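Local coordinates for protein glutamine amido transferase (Methylobacillus flagellatus, PDB 3M3P) that belongs to the glutamine amidotransferase family and folds as an alpha/beta protein around a long mixed beta sheet flanked by helices, at residues 21-26 with 235-240; 108-113 with 160-165; 137-142 with 185-190; 156-161 with 204-209. All coordinates share one frame; numbering follows the deposited sequence. Where two conformers were deposited one is given.

Contact 1: 21-26 with 235-240; sequences GDFLAG and RWIKGL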
loop_
_atom_site.group_PDB
_atom_site.type_symbol
_atom_site.label_atom_id
_atom_site.label_comp_id
_atom_site.label_asym_id
_atom_site.label_seq_id
_atom_site.Cartn_x
_atom_site.Cartn_y
_atom_site.Cartn_z
ATOM N N GLY A 21 2.045 -9.379 -5.780
ATOM C CA GLY A 21 1.701 -10.740 -6.130
ATOM C C GLY A 21 2.781 -11.443 -6.903
ATOM O O GLY A 21 3.103 -12.595 -6.622
ATOM N N ASP A 22 3.325 -10.777 -7.900
ATOM C CA ASP A 22 4.403 -11.355 -8.666
ATOM C C ASP A 22 5.643 -11.606 -7.795
ATOM O O ASP A 22 6.305 -12.618 -7.952
ATOM C CB ASP A 22 4.801 -10.413 -9.829
ATOM C CG ASP A 22 3.917 -10.531 -11.065
ATOM O OD1 ASP A 22 2.830 -11.073 -11.008
ATOM O OD2 ASP A 22 4.350 -9.864 -12.052
ATOM N N PHE A 23 5.908 -10.712 -6.851
ATOM C CA PHE A 23 7.032 -10.845 -5.959
ATOM C C PHE A 23 6.848 -12.108 -5.085
ATOM O O PHE A 23 7.750 -12.934 -4.960
ATOM C CB PHE A 23 7.179 -9.579 -5.113
ATOM C CG PHE A 23 8.236 -9.696 -4.084
ATOM C CD1 PHE A 23 9.597 -9.532 -4.397
ATOM C CD2 PHE A 23 7.901 -10.031 -2.795
ATOM C CE1 PHE A 23 10.573 -9.725 -3.378
ATOM C CE2 PHE A 23 8.890 -10.235 -1.826
ATOM C CZ PHE A 23 10.181 -10.052 -2.137
ATOM N N LEU A 24 5.653 -12.272 -4.518
ATOM C CA LEU A 24 5.413 -13.460 -3.703
ATOM C C LEU A 24 5.507 -14.740 -4.518
ATOM O O LEU A 24 6.059 -15.744 -4.051
ATOM C CB LEU A 24 4.069 -13.350 -2.982
ATOM C CG LEU A 24 3.869 -12.261 -1.938
ATOM C CD1 LEU A 24 2.486 -12.399 -1.334
ATOM C CD2 LEU A 24 4.940 -12.269 -0.879
ATOM N N ALA A 25 5.001 -14.717 -5.735
ATOM C CA ALA A 25 5.079 -15.895 -6.605
ATOM C C ALA A 25 6.547 -16.260 -6.856
ATOM O O ALA A 25 6.943 -17.434 -6.813
ATOM C CB ALA A 25 4.352 -15.642 -7.930
ATOM N N GLY A 26 7.368 -15.235 -7.103
ATOM C CA GLY A 26 8.789 -15.485 -7.348
ATOM C C GLY A 26 9.533 -15.993 -6.119
ATOM O O GLY A 26 10.572 -16.619 -6.259
ATOM N N ARG A 235 12.405 -6.595 2.396
ATOM C CA ARG A 235 12.526 -6.304 3.831
ATOM C C ARG A 235 11.282 -6.771 4.557
ATOM O O ARG A 235 11.361 -7.388 5.613
ATOM C CB ARG A 235 12.750 -4.827 4.054
ATOM C CG ARG A 235 12.859 -4.385 5.496
ATOM C CD ARG A 235 13.920 -5.151 6.298
ATOM N NE ARG A 235 13.861 -4.689 7.687
ATOM C CZ ARG A 235 13.000 -5.180 8.557
ATOM N NH1 ARG A 235 12.195 -6.167 8.184
ATOM N NH2 ARG A 235 12.939 -4.705 9.765
ATOM N N TRP A 236 10.112 -6.465 4.016
ATOM C CA TRP A 236 8.870 -6.790 4.693
ATOM C C TRP A 236 8.669 -8.287 4.946
ATOM O O TRP A 236 8.260 -8.696 6.032
ATOM C CB TRP A 236 7.691 -6.231 3.875
ATOM C CG TRP A 236 6.401 -6.447 4.602
ATOM C CD1 TRP A 236 5.957 -5.714 5.651
ATOM C CD2 TRP A 236 5.418 -7.434 4.357
ATOM N NE1 TRP A 236 4.744 -6.197 6.101
ATOM C CE2 TRP A 236 4.389 -7.254 5.308
ATOM C CE3 TRP A 236 5.320 -8.481 3.441
ATOM C CZ2 TRP A 236 3.278 -8.103 5.374
ATOM C CZ3 TRP A 236 4.190 -9.282 3.483
ATOM C CH2 TRP A 236 3.210 -9.099 4.430
ATOM N N ILE A 237 9.028 -9.135 3.989
ATOM C CA ILE A 237 8.823 -10.568 4.201
ATOM C C ILE A 237 9.762 -11.189 5.224
ATOM O O ILE A 237 9.507 -12.283 5.672
ATOM C CB ILE A 237 8.866 -11.392 2.892
ATOM C CG1 ILE A 237 10.204 -11.304 2.157
ATOM C CG2 ILE A 237 7.707 -10.948 1.935
ATOM C CD1 ILE A 237 10.400 -12.421 1.074
ATOM N N LYS A 238 10.828 -10.478 5.593
ATOM C CA LYS A 238 11.661 -10.991 6.706
ATOM C C LYS A 238 10.801 -11.138 7.961
ATOM O O LYS A 238 11.129 -11.924 8.843
ATOM C CB LYS A 238 12.852 -10.068 6.927
ATOM C CG LYS A 238 13.757 -10.075 5.730
ATOM C CD LYS A 238 15.085 -9.456 5.999
ATOM C CE LYS A 238 16.052 -9.768 4.868
ATOM N NZ LYS A 238 17.031 -8.633 4.751
ATOM N N GLY A 239 9.739 -10.370 8.104
ATOM C CA GLY A 239 8.876 -10.392 9.266
ATOM C C GLY A 239 7.763 -11.436 9.239
ATOM O O GLY A 239 7.025 -11.555 10.206
ATOM N N LEU A 240 7.604 -12.199 8.152
ATOM C CA LEU A 240 6.496 -13.179 8.075
ATOM C C LEU A 240 6.568 -14.122 9.272
ATOM O O LEU A 240 7.681 -14.568 9.659
ATOM C CB LEU A 240 6.556 -13.986 6.756
ATOM C CG LEU A 240 6.233 -13.190 5.478
ATOM C CD1 LEU A 240 6.416 -14.146 4.297
ATOM C CD2 LEU A 240 4.809 -12.602 5.524
#
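Phe23 reaches across to Ile237 with the far end of its ring. Phe23 CE2 lies 3.9 Å from Ile237 CD1 and 4.0 Å from Ile237 CG2, and Phe23 CZ is 4.0 Å from Ile237 CD1, so both branches of Ile237 meet the CE2 corner of the ring. The ring meets these carbons obliquely. With CG anti to the backbone N (chi1 175°), the phenyl group leaves helix 18-26 straight toward its partner, and the two side chains approach from opposite directions. Helix 18-26 is the connecting helix of a beta-alpha-beta crossover between the parallel neighbours 6-10 and 31-35, whereas Ile237 lies toward the C-terminal end of helix 218-237, the final helix of the chain. Next along, Leu24 slides past Ile237 and brings CD2 to 4.2 Å from Ile237 CG2, the same methyl that Phe23 touches. Ile237 holds CG1 in the crowded position between backbone N and carbonyl carbon (chi1 61°), which turns CD1 toward CE2 and CZ of Phe23 while CG2 stays between phenylalanine and leucine. The contact is wholly apolar. On the sheet side, Leu24 and Leu240 both rest on Val6 of strand 6-10, Leu240 being brought round by a type I turn that starts at Ile237. Ile237 also packs on Glu27 and Ile29, just beyond the end of helix 18-26.

Contact 2: 108-113 with 160-165; sequences HAEIGW and ANQAYV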
loop_
_atom_site.group_PDB
_atom_site.type_symbol
_atom_site.label_atom_id
_atom_site.label_comp_id
_atom_site.label_asym_id
_atom_site.label_seq_id
_atom_site.Cartn_x
_atom_site.Cartn_y
_atom_site.Cartn_z
ATOM N N HIS A 108 -4.846 19.264 -1.591
ATOM C CA HIS A 108 -4.655 19.016 -3.015
ATOM C C HIS A 108 -4.462 17.519 -3.231
ATOM O O HIS A 108 -3.749 16.855 -2.466
ATOM C CB HIS A 108 -3.425 19.742 -3.525
ATOM C CG HIS A 108 -3.451 21.218 -3.277
ATOM N ND1 HIS A 108 -4.355 22.068 -3.879
ATOM C CD2 HIS A 108 -2.736 21.958 -2.408
ATOM C CE1 HIS A 108 -4.164 23.292 -3.393
ATOM N NE2 HIS A 108 -3.148 23.253 -2.555
ATOM N N ALA A 109 -5.119 16.994 -4.243
ATOM C CA ALA A 109 -4.975 15.585 -4.587
ATOM C C ALA A 109 -3.568 15.301 -5.179
ATOM O O ALA A 109 -2.846 16.219 -5.561
ATOM C CB ALA A 109 -6.052 15.167 -5.569
ATOM N N GLU A 110 -3.210 14.022 -5.268
ATOM C CA GLU A 110 -2.069 13.607 -6.068
ATOM C C GLU A 110 -2.508 12.545 -7.014
ATOM O O GLU A 110 -2.929 11.479 -6.577
ATOM C CB GLU A 110 -0.877 13.088 -5.221
ATOM C CG GLU A 110 -0.286 14.123 -4.270
ATOM C CD GLU A 110 0.855 13.586 -3.415
ATOM O OE1 GLU A 110 0.696 12.458 -2.882
ATOM O OE2 GLU A 110 1.921 14.258 -3.388
ATOM N N ILE A 111 -2.383 12.813 -8.312
ATOM C CA ILE A 111 -2.697 11.820 -9.351
ATOM C C ILE A 111 -1.592 11.859 -10.372
ATOM O O ILE A 111 -1.448 12.841 -11.112
ATOM C CB ILE A 111 -4.088 11.998 -9.983
ATOM C CG1 ILE A 111 -5.201 12.060 -8.932
ATOM C CG2 ILE A 111 -4.293 10.873 -11.028
ATOM C CD1 ILE A 111 -6.642 12.348 -9.441
ATOM N N GLY A 112 -0.827 10.791 -10.427
ATOM C CA GLY A 112 0.294 10.672 -11.360
ATOM C C GLY A 112 1.598 10.474 -10.646
ATOM O O GLY A 112 1.636 9.910 -9.561
ATOM N N TRP A 113 2.677 10.861 -11.279
ATOM C CA TRP A 113 4.055 10.652 -10.780
ATOM C C TRP A 113 4.483 11.836 -9.980
ATOM O O TRP A 113 4.417 12.956 -10.501
ATOM C CB TRP A 113 4.996 10.434 -11.979
ATOM C CG TRP A 113 4.601 9.266 -12.806
ATOM C CD1 TRP A 113 3.995 9.292 -14.019
ATOM C CD2 TRP A 113 4.797 7.898 -12.480
ATOM N NE1 TRP A 113 3.796 7.994 -14.494
ATOM C CE2 TRP A 113 4.250 7.112 -13.547
ATOM C CE3 TRP A 113 5.391 7.235 -11.394
ATOM C CZ2 TRP A 113 4.328 5.696 -13.552
ATOM C CZ3 TRP A 113 5.433 5.865 -11.372
ATOM C CH2 TRP A 113 4.881 5.093 -12.444
ATOM N N ALA A 160 2.690 15.223 3.025
ATOM C CA ALA A 160 3.826 14.949 3.875
ATOM C C ALA A 160 3.880 13.478 4.272
ATOM O O ALA A 160 4.967 12.920 4.440
ATOM C CB ALA A 160 3.755 15.832 5.093
ATOM N N ASN A 161 2.743 12.840 4.479
ATOM C CA ASN A 161 2.656 11.496 5.046
ATOM C C ASN A 161 2.599 10.430 3.975
ATOM O O ASN A 161 1.554 9.804 3.726
ATOM C CB ASN A 161 1.483 11.458 6.052
ATOM C CG ASN A 161 1.791 12.239 7.257
ATOM O OD1 ASN A 161 2.988 12.573 7.506
ATOM N ND2 ASN A 161 0.778 12.498 8.050
ATOM N N GLN A 162 3.702 10.220 3.273
ATOM C CA GLN A 162 3.771 9.188 2.265
ATOM C C GLN A 162 3.985 7.773 2.793
ATOM O O GLN A 162 3.485 6.803 2.182
ATOM C CB GLN A 162 4.787 9.477 1.155
ATOM C CG GLN A 162 4.494 10.706 0.365
ATOM C CD GLN A 162 3.350 10.527 -0.594
ATOM O OE1 GLN A 162 2.924 9.411 -0.879
ATOM N NE2 GLN A 162 2.924 11.616 -1.162
ATOM N N ALA A 163 4.735 7.575 3.859
ATOM C CA ALA A 163 4.998 6.206 4.384
ATOM C C ALA A 163 5.415 6.323 5.825
ATOM O O ALA A 163 5.995 7.342 6.292
ATOM C CB ALA A 163 6.017 5.457 3.540
ATOM N N TYR A 164 5.149 5.282 6.571
ATOM C CA TYR A 164 5.597 5.143 7.948
ATOM C C TYR A 164 5.885 3.665 8.188
ATOM O O TYR A 164 5.327 2.797 7.500
ATOM C CB TYR A 164 4.524 5.646 8.960
ATOM C CG TYR A 164 3.217 4.931 8.817
ATOM C CD1 TYR A 164 2.981 3.666 9.418
ATOM C CD2 TYR A 164 2.237 5.436 7.974
ATOM C CE1 TYR A 164 1.823 2.972 9.153
ATOM C CE2 TYR A 164 1.048 4.748 7.731
ATOM C CZ TYR A 164 0.857 3.532 8.314
ATOM O OH TYR A 164 -0.284 2.787 8.058
ATOM N N VAL A 165 6.676 3.374 9.220
ATOM C CA VAL A 165 6.924 2.008 9.687
ATOM C C VAL A 165 6.598 1.903 11.149
ATOM O O VAL A 165 6.832 2.841 11.924
ATOM C CB VAL A 165 8.378 1.481 9.390
ATOM C CG1 VAL A 165 8.588 1.169 7.869
ATOM C CG2 VAL A 165 9.469 2.433 9.953
#
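Glu110 runs out extended beyond CG (chi2 178°) and meets Gln162, whose chain is bent at chi2 (-75°) so that its NE2 points at the carboxylate. Gln162 NE2 donates to Glu110 OE1 at 2.9 Å with an N-H...O angle of 149°. The bond uses the syn lone pair of OE1, on the side of the other oxygen; OE1 lies close to the amide plane, and the carboxylate and amide planes are themselves nearly coplanar. Each end has further polar partners: Glu110 OE1 also receives His140 NE2, while Ser156 OG is hydrogen-bonded to both Glu110 OE2 and Gln162 NE2. This buried polar network holds the carboxylate by both oxygens and probably fixes its rotation. Strands 103-111 and 161-166 are not neighbours in the mixed sheet; strands 150-156, 113-118 and 134-140 come between them, and Gln162 packs on Leu154 of the first and Leu136 of the last, while Tyr164 lies against helix 90-98.

Contact 3: 137-142 with 185-190; sequences FEWHYQ and REWCSI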
loop_
_atom_site.group_PDB
_atom_site.type_symbol
_atom_site.label_atom_id
_atom_site.label_comp_id
_atom_site.label_asym_id
_atom_site.label_seq_id
_atom_site.Cartn_x
_atom_site.Cartn_y
_atom_site.Cartn_z
ATOM N N PHE A 137 4.115 6.726 -7.568
ATOM C CA PHE A 137 2.839 6.715 -8.281
ATOM C C PHE A 137 1.714 6.947 -7.292
ATOM O O PHE A 137 1.570 6.220 -6.320
ATOM C CB PHE A 137 2.570 5.409 -9.038
ATOM C CG PHE A 137 1.361 5.540 -9.942
ATOM C CD1 PHE A 137 1.460 6.230 -11.115
ATOM C CD2 PHE A 137 0.114 5.097 -9.520
ATOM C CE1 PHE A 137 0.344 6.364 -11.947
ATOM C CE2 PHE A 137 -1.003 5.254 -10.319
ATOM C CZ PHE A 137 -0.906 5.900 -11.522
ATOM N N GLU A 138 0.919 7.963 -7.572
ATOM C CA GLU A 138 -0.157 8.412 -6.688
ATOM C C GLU A 138 -1.502 8.438 -7.382
ATOM O O GLU A 138 -1.582 8.813 -8.551
ATOM C CB GLU A 138 0.145 9.844 -6.238
ATOM C CG GLU A 138 1.445 10.031 -5.393
ATOM C CD GLU A 138 1.408 9.486 -4.009
ATOM O OE1 GLU A 138 0.387 8.948 -3.536
ATOM O OE2 GLU A 138 2.537 9.601 -3.412
ATOM N N TRP A 139 -2.558 8.172 -6.625
ATOM C CA TRP A 139 -3.928 8.445 -7.095
ATOM C C TRP A 139 -4.820 8.491 -5.863
ATOM O O TRP A 139 -5.467 7.533 -5.493
ATOM C CB TRP A 139 -4.374 7.446 -8.161
ATOM C CG TRP A 139 -5.604 7.862 -8.914
ATOM C CD1 TRP A 139 -6.717 8.523 -8.426
ATOM C CD2 TRP A 139 -5.875 7.599 -10.277
ATOM N NE1 TRP A 139 -7.628 8.695 -9.428
ATOM C CE2 TRP A 139 -7.134 8.142 -10.581
ATOM C CE3 TRP A 139 -5.144 6.958 -11.288
ATOM C CZ2 TRP A 139 -7.724 8.007 -11.852
ATOM C CZ3 TRP A 139 -5.729 6.838 -12.562
ATOM C CH2 TRP A 139 -7.001 7.359 -12.818
ATOM N N HIS A 140 -4.783 9.637 -5.174
ATOM C CA HIS A 140 -5.465 9.766 -3.882
ATOM C C HIS A 140 -5.902 11.166 -3.594
ATOM O O HIS A 140 -5.307 12.133 -4.049
ATOM C CB HIS A 140 -4.585 9.266 -2.710
ATOM C CG HIS A 140 -3.480 10.186 -2.356
ATOM N ND1 HIS A 140 -3.519 11.037 -1.258
ATOM C CD2 HIS A 140 -2.291 10.396 -2.979
ATOM C CE1 HIS A 140 -2.405 11.759 -1.262
ATOM N NE2 HIS A 140 -1.642 11.369 -2.280
ATOM N N TYR A 141 -6.980 11.237 -2.809
ATOM C CA TYR A 141 -7.580 12.481 -2.349
ATOM C C TYR A 141 -7.491 12.702 -0.859
ATOM O O TYR A 141 -7.826 13.793 -0.382
ATOM C CB TYR A 141 -9.040 12.489 -2.791
ATOM C CG TYR A 141 -9.249 12.492 -4.279
ATOM C CD1 TYR A 141 -9.308 13.670 -4.998
ATOM C CD2 TYR A 141 -9.422 11.315 -4.979
ATOM C CE1 TYR A 141 -9.496 13.672 -6.377
ATOM C CE2 TYR A 141 -9.648 11.337 -6.361
ATOM C CZ TYR A 141 -9.665 12.522 -7.036
ATOM O OH TYR A 141 -9.903 12.486 -8.380
ATOM N N GLN A 142 -7.133 11.666 -0.111
ATOM C CA GLN A 142 -7.060 11.773 1.359
ATOM C C GLN A 142 -5.670 11.403 1.839
ATOM O O GLN A 142 -4.836 10.888 1.093
ATOM C CB GLN A 142 -8.163 10.918 2.026
ATOM C CG GLN A 142 -9.538 11.270 1.541
ATOM C CD GLN A 142 -10.623 10.719 2.430
ATOM O OE1 GLN A 142 -10.612 9.508 2.713
ATOM N NE2 GLN A 142 -11.573 11.554 2.882
ATOM N N ARG A 185 -2.053 1.923 -17.265
ATOM C CA ARG A 185 -2.870 2.106 -18.454
ATOM C C ARG A 185 -4.335 1.805 -18.176
ATOM O O ARG A 185 -5.204 2.531 -18.618
ATOM C CB ARG A 185 -2.333 1.235 -19.607
ATOM C CG ARG A 185 -0.971 1.620 -20.060
ATOM C CD ARG A 185 -0.569 0.869 -21.285
ATOM N NE ARG A 185 0.823 1.173 -21.686
ATOM C CZ ARG A 185 1.229 2.277 -22.296
ATOM N NH1 ARG A 185 0.394 3.246 -22.627
ATOM N NH2 ARG A 185 2.539 2.402 -22.557
ATOM N N GLU A 186 -4.615 0.696 -17.513
ATOM C CA GLU A 186 -5.996 0.272 -17.185
ATOM C C GLU A 186 -6.713 1.336 -16.368
ATOM O O GLU A 186 -7.861 1.710 -16.639
ATOM C CB GLU A 186 -5.950 -1.091 -16.433
ATOM C CG GLU A 186 -5.737 -2.313 -17.368
ATOM C CD GLU A 186 -5.109 -3.591 -16.806
ATOM O OE1 GLU A 186 -5.080 -3.812 -15.517
ATOM O OE2 GLU A 186 -4.626 -4.318 -17.778
ATOM N N TRP A 187 -6.052 1.810 -15.325
ATOM C CA TRP A 187 -6.690 2.775 -14.399
ATOM C C TRP A 187 -6.981 4.042 -15.149
ATOM O O TRP A 187 -8.052 4.626 -14.956
ATOM C CB TRP A 187 -5.817 3.024 -13.185
ATOM C CG TRP A 187 -5.670 1.841 -12.295
ATOM C CD1 TRP A 187 -6.178 0.549 -12.463
ATOM C CD2 TRP A 187 -4.963 1.830 -11.061
ATOM N NE1 TRP A 187 -5.807 -0.246 -11.385
ATOM C CE2 TRP A 187 -5.035 0.516 -10.530
ATOM C CE3 TRP A 187 -4.261 2.818 -10.344
ATOM C CZ2 TRP A 187 -4.436 0.175 -9.331
ATOM C CZ3 TRP A 187 -3.658 2.444 -9.100
ATOM C CH2 TRP A 187 -3.730 1.140 -8.642
ATOM N N CYS A 188 -6.049 4.525 -15.964
ATOM C CA CYS A 188 -6.293 5.708 -16.766
ATOM C C CYS A 188 -7.482 5.544 -17.706
ATOM O O CYS A 188 -8.246 6.504 -17.948
ATOM C CB CYS A 188 -5.070 6.116 -17.563
ATOM S SG CYS A 188 -3.694 6.783 -16.498
ATOM N N SER A 189 -7.654 4.343 -18.245
ATOM C CA SER A 189 -8.812 4.056 -19.114
ATOM C C SER A 189 -10.128 3.890 -18.350
ATOM O O SER A 189 -11.208 4.200 -18.924
ATOM C CB SER A 189 -8.509 2.796 -19.895
ATOM O OG SER A 189 -7.518 3.165 -20.831
ATOM N N ILE A 190 -10.101 3.388 -17.112
ATOM C CA ILE A 190 -11.324 3.248 -16.327
ATOM C C ILE A 190 -11.834 4.652 -15.910
ATOM O O ILE A 190 -13.052 4.912 -15.930
ATOM C CB ILE A 190 -11.116 2.359 -15.117
ATOM C CG1 ILE A 190 -10.901 0.888 -15.575
ATOM C CG2 ILE A 190 -12.336 2.406 -14.112
ATOM C CD1 ILE A 190 -10.278 -0.033 -14.441
#
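Strand 137-140 and helix 185-190 have axes 11.9 Å apart at closest approach and N-to-C directions 28° apart, roughly parallel, with Trp139 and Trp187 nearest in the backbone register. Trp139 fills the gap with the benzo end of its indole. Trp139 CH2 lies 3.6 Å from the backbone O of Trp187, and Trp139 CZ3 is 3.9 Å from Trp187 CB and 4.4 Å from Cys188 SG. Cys188 N lies at the edge of this indole, near its plane, while Trp187 O approaches obliquely. Trp139 CG is anti to the backbone N (chi1 -166°), which sends the ring out from the sheet to the helix. There the strand is irregular: Trp139 and His140 both face Glu110, forming a classic beta bulge. The helix packs on this part of the sheet, as part of the helical covering of the alpha/beta fold. Trp187 slides past Trp139 in the opposite direction, with Trp139 CE3 at its ring edge. Trp187 CZ3 comes 4.1 Å from Phe137 CE2, an oblique meeting. Both indole N-H groups are satisfied beyond the contact, Trp139 NE1 by Glu194 and Trp187 NE1 by the carbonyl of Ser14. Two edge-to-face pairs extend the aromatic cluster, Phe137 with Trp113 and Trp187 with His176. On the sheet side, His140 ND1 donates to Gln142 O at 2.7 Å, holding the imidazole of this bulge residue, whose NE2 bonds to Glu110.

Contact 4: 156-161 with 204-209; sequences SEHCAN and AQPMVQ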
loop_
_atom_site.group_PDB
_atom_site.type_symbol
_atom_site.label_atom_id
_atom_site.label_comp_id
_atom_site.label_asym_id
_atom_site.label_seq_id
_atom_site.Cartn_x
_atom_site.Cartn_y
_atom_site.Cartn_z
ATOM N N SER A 156 6.109 13.936 0.309
ATOM C CA SER A 156 6.070 14.722 -0.948
ATOM C C SER A 156 5.626 16.130 -0.624
ATOM O O SER A 156 5.129 16.409 0.448
ATOM C CB SER A 156 5.123 14.068 -1.971
ATOM O OG SER A 156 3.796 14.290 -1.513
ATOM N N GLU A 157 5.713 17.041 -1.609
ATOM C CA GLU A 157 5.320 18.417 -1.372
ATOM C C GLU A 157 3.881 18.544 -0.934
ATOM O O GLU A 157 3.585 19.237 0.042
ATOM C CB GLU A 157 5.512 19.265 -2.647
ATOM C CG GLU A 157 5.037 20.686 -2.466
ATOM C CD GLU A 157 5.315 21.595 -3.648
ATOM O OE1 GLU A 157 5.795 21.110 -4.696
ATOM O OE2 GLU A 157 5.019 22.802 -3.418
ATOM N N HIS A 158 2.969 17.845 -1.592
ATOM C CA HIS A 158 1.548 17.991 -1.320
ATOM C C HIS A 158 0.943 16.931 -0.399
ATOM O O HIS A 158 -0.251 16.943 -0.125
ATOM C CB HIS A 158 0.798 17.998 -2.665
ATOM C CG HIS A 158 1.160 19.149 -3.518
ATOM N ND1 HIS A 158 0.776 20.416 -3.191
ATOM C CD2 HIS A 158 1.920 19.228 -4.631
ATOM C CE1 HIS A 158 1.277 21.249 -4.087
ATOM N NE2 HIS A 158 1.962 20.552 -4.976
ATOM N N CYS A 159 1.778 16.018 0.077
ATOM C CA CYS A 159 1.353 15.004 1.034
ATOM C C CYS A 159 2.560 14.617 1.857
ATOM O O CYS A 159 3.378 13.802 1.457
ATOM C CB CYS A 159 0.722 13.796 0.326
ATOM S SG CYS A 159 0.218 12.513 1.504
ATOM N N ALA A 160 2.690 15.223 3.025
ATOM C CA ALA A 160 3.826 14.949 3.875
ATOM C C ALA A 160 3.880 13.478 4.272
ATOM O O ALA A 160 4.967 12.920 4.440
ATOM C CB ALA A 160 3.755 15.832 5.093
ATOM N N ASN A 161 2.743 12.840 4.479
ATOM C CA ASN A 161 2.656 11.496 5.046
ATOM C C ASN A 161 2.599 10.430 3.975
ATOM O O ASN A 161 1.554 9.804 3.726
ATOM C CB ASN A 161 1.483 11.458 6.052
ATOM C CG ASN A 161 1.791 12.239 7.257
ATOM O OD1 ASN A 161 2.988 12.573 7.506
ATOM N ND2 ASN A 161 0.778 12.498 8.050
ATOM N N ALA A 204 -7.543 23.684 -11.083
ATOM C CA ALA A 204 -6.654 24.310 -10.107
ATOM C C ALA A 204 -5.731 23.331 -9.376
ATOM O O ALA A 204 -4.800 23.759 -8.707
ATOM C CB ALA A 204 -7.485 25.071 -9.068
ATOM N N GLN A 205 -5.975 22.035 -9.515
ATOM C CA GLN A 205 -5.137 21.056 -8.869
ATOM C C GLN A 205 -3.681 21.136 -9.298
ATOM O O GLN A 205 -3.375 20.944 -10.492
ATOM C CB GLN A 205 -5.634 19.630 -9.186
ATOM C CG GLN A 205 -7.003 19.297 -8.577
ATOM C CD GLN A 205 -6.973 18.625 -7.246
ATOM O OE1 GLN A 205 -6.061 18.806 -6.448
ATOM N NE2 GLN A 205 -8.064 17.902 -6.950
ATOM N N PRO A 206 -2.749 21.350 -8.344
ATOM C CA PRO A 206 -1.336 21.495 -8.702
ATOM C C PRO A 206 -0.613 20.172 -8.991
ATOM O O PRO A 206 0.454 20.165 -9.598
ATOM C CB PRO A 206 -0.724 22.183 -7.484
ATOM C CG PRO A 206 -1.575 21.692 -6.358
ATOM C CD PRO A 206 -2.974 21.749 -6.942
HETATM N N MSE A 207 -1.217 19.034 -8.598
HETATM C CA MSE A 207 -0.531 17.738 -8.661
HETATM C C MSE A 207 -1.447 16.631 -9.188
HETATM O O MSE A 207 -1.413 15.525 -8.718
HETATM C CB MSE A 207 0.077 17.410 -7.313
HETATM C CG MSE A 207 1.174 16.312 -7.375
HETATM SE SE MSE A 207 2.614 16.580 -8.671
HETATM C CE MSE A 207 1.894 15.494 -10.218
ATOM N N VAL A 208 -2.231 16.970 -10.216
ATOM C CA VAL A 208 -3.068 16.048 -10.988
ATOM C C VAL A 208 -2.582 16.132 -12.412
ATOM O O VAL A 208 -2.644 17.204 -13.040
ATOM C CB VAL A 208 -4.584 16.350 -10.878
ATOM C CG1 VAL A 208 -5.430 15.550 -11.906
ATOM C CG2 VAL A 208 -5.056 16.070 -9.397
ATOM N N GLN A 209 -2.015 15.056 -12.904
ATOM C CA GLN A 209 -1.385 14.966 -14.205
ATOM C C GLN A 209 -2.393 14.517 -15.250
ATOM O O GLN A 209 -3.455 13.969 -14.941
ATOM C CB GLN A 209 -0.218 14.021 -14.156
ATOM C CG GLN A 209 0.929 14.555 -13.288
ATOM C CD GLN A 209 2.210 13.691 -13.472
ATOM O OE1 GLN A 209 2.186 12.503 -13.554
ATOM N NE2 GLN A 209 3.314 14.414 -13.856
#
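His158 lays one face of its imidazole against Pro206. Pro206 CG stands 4.1 Å from the centroid of the His158 ring and 29° off its normal, a CH-pi contact, and its nearest ring atom is His158 CE1 at 3.7 Å. Pro206 CB adds to the cover, 4.0 Å from His158 NE2. The opposite face of the ring carries Glu157 CG, 3.9 Å above the plane and over its centre, so the imidazole is sandwiched between its own chain neighbour and the proline. Met207, modelled as selenomethionine, comes in obliquely with its CB 3.7 Å from His158 CD2. Met207 CG, anti to the backbone N (chi1 -162°), follows at 4.1 Å from His158 CD2, and the two later bends turn the selenium off from the ring. One step out, the loop carrying His158 is closed by the backbone bond from Ser156 N to Cys159 O, at 3.0 Å. The proline loop is fastened to strand 103-111: Gln205 OE1 accepts from Ala109 N, and the backbones of Met207 and Gln209 bond to Ile111. This surface contact joins the loop between strands 150-156 and 161-166 to the loop between helices 181-190 and 211-215, with strand 103-111 lying alongside: His158 touches Glu110 and Pro206 touches His108.

Contacts 2 and 3 share neighbouring strands of the sheet and contact 4 adjoins them through its loops, whereas contact 1 lies across the chain's centre, 23 to 30 Å away between centres, and encloses the others along the sequence. Contacts 2 and 4 are closest, with centres 8 Å apart; they share Ala160 and Asn161, and His108 ND1 lies 3.4 Å from Pro206 CD. Contact 3, its centre about 13 Å from that of contact 2, is tied to it through paired strands, with Gly112 N 2.8 Å from Glu138 O. It also meets contact 4, where His140 CE1 is 3.9 Å from Cys159 SG. Trp139 of contact 3 lies near, without touching, a probable nucleophile elbow at Gly87, Cys89 and Gly91.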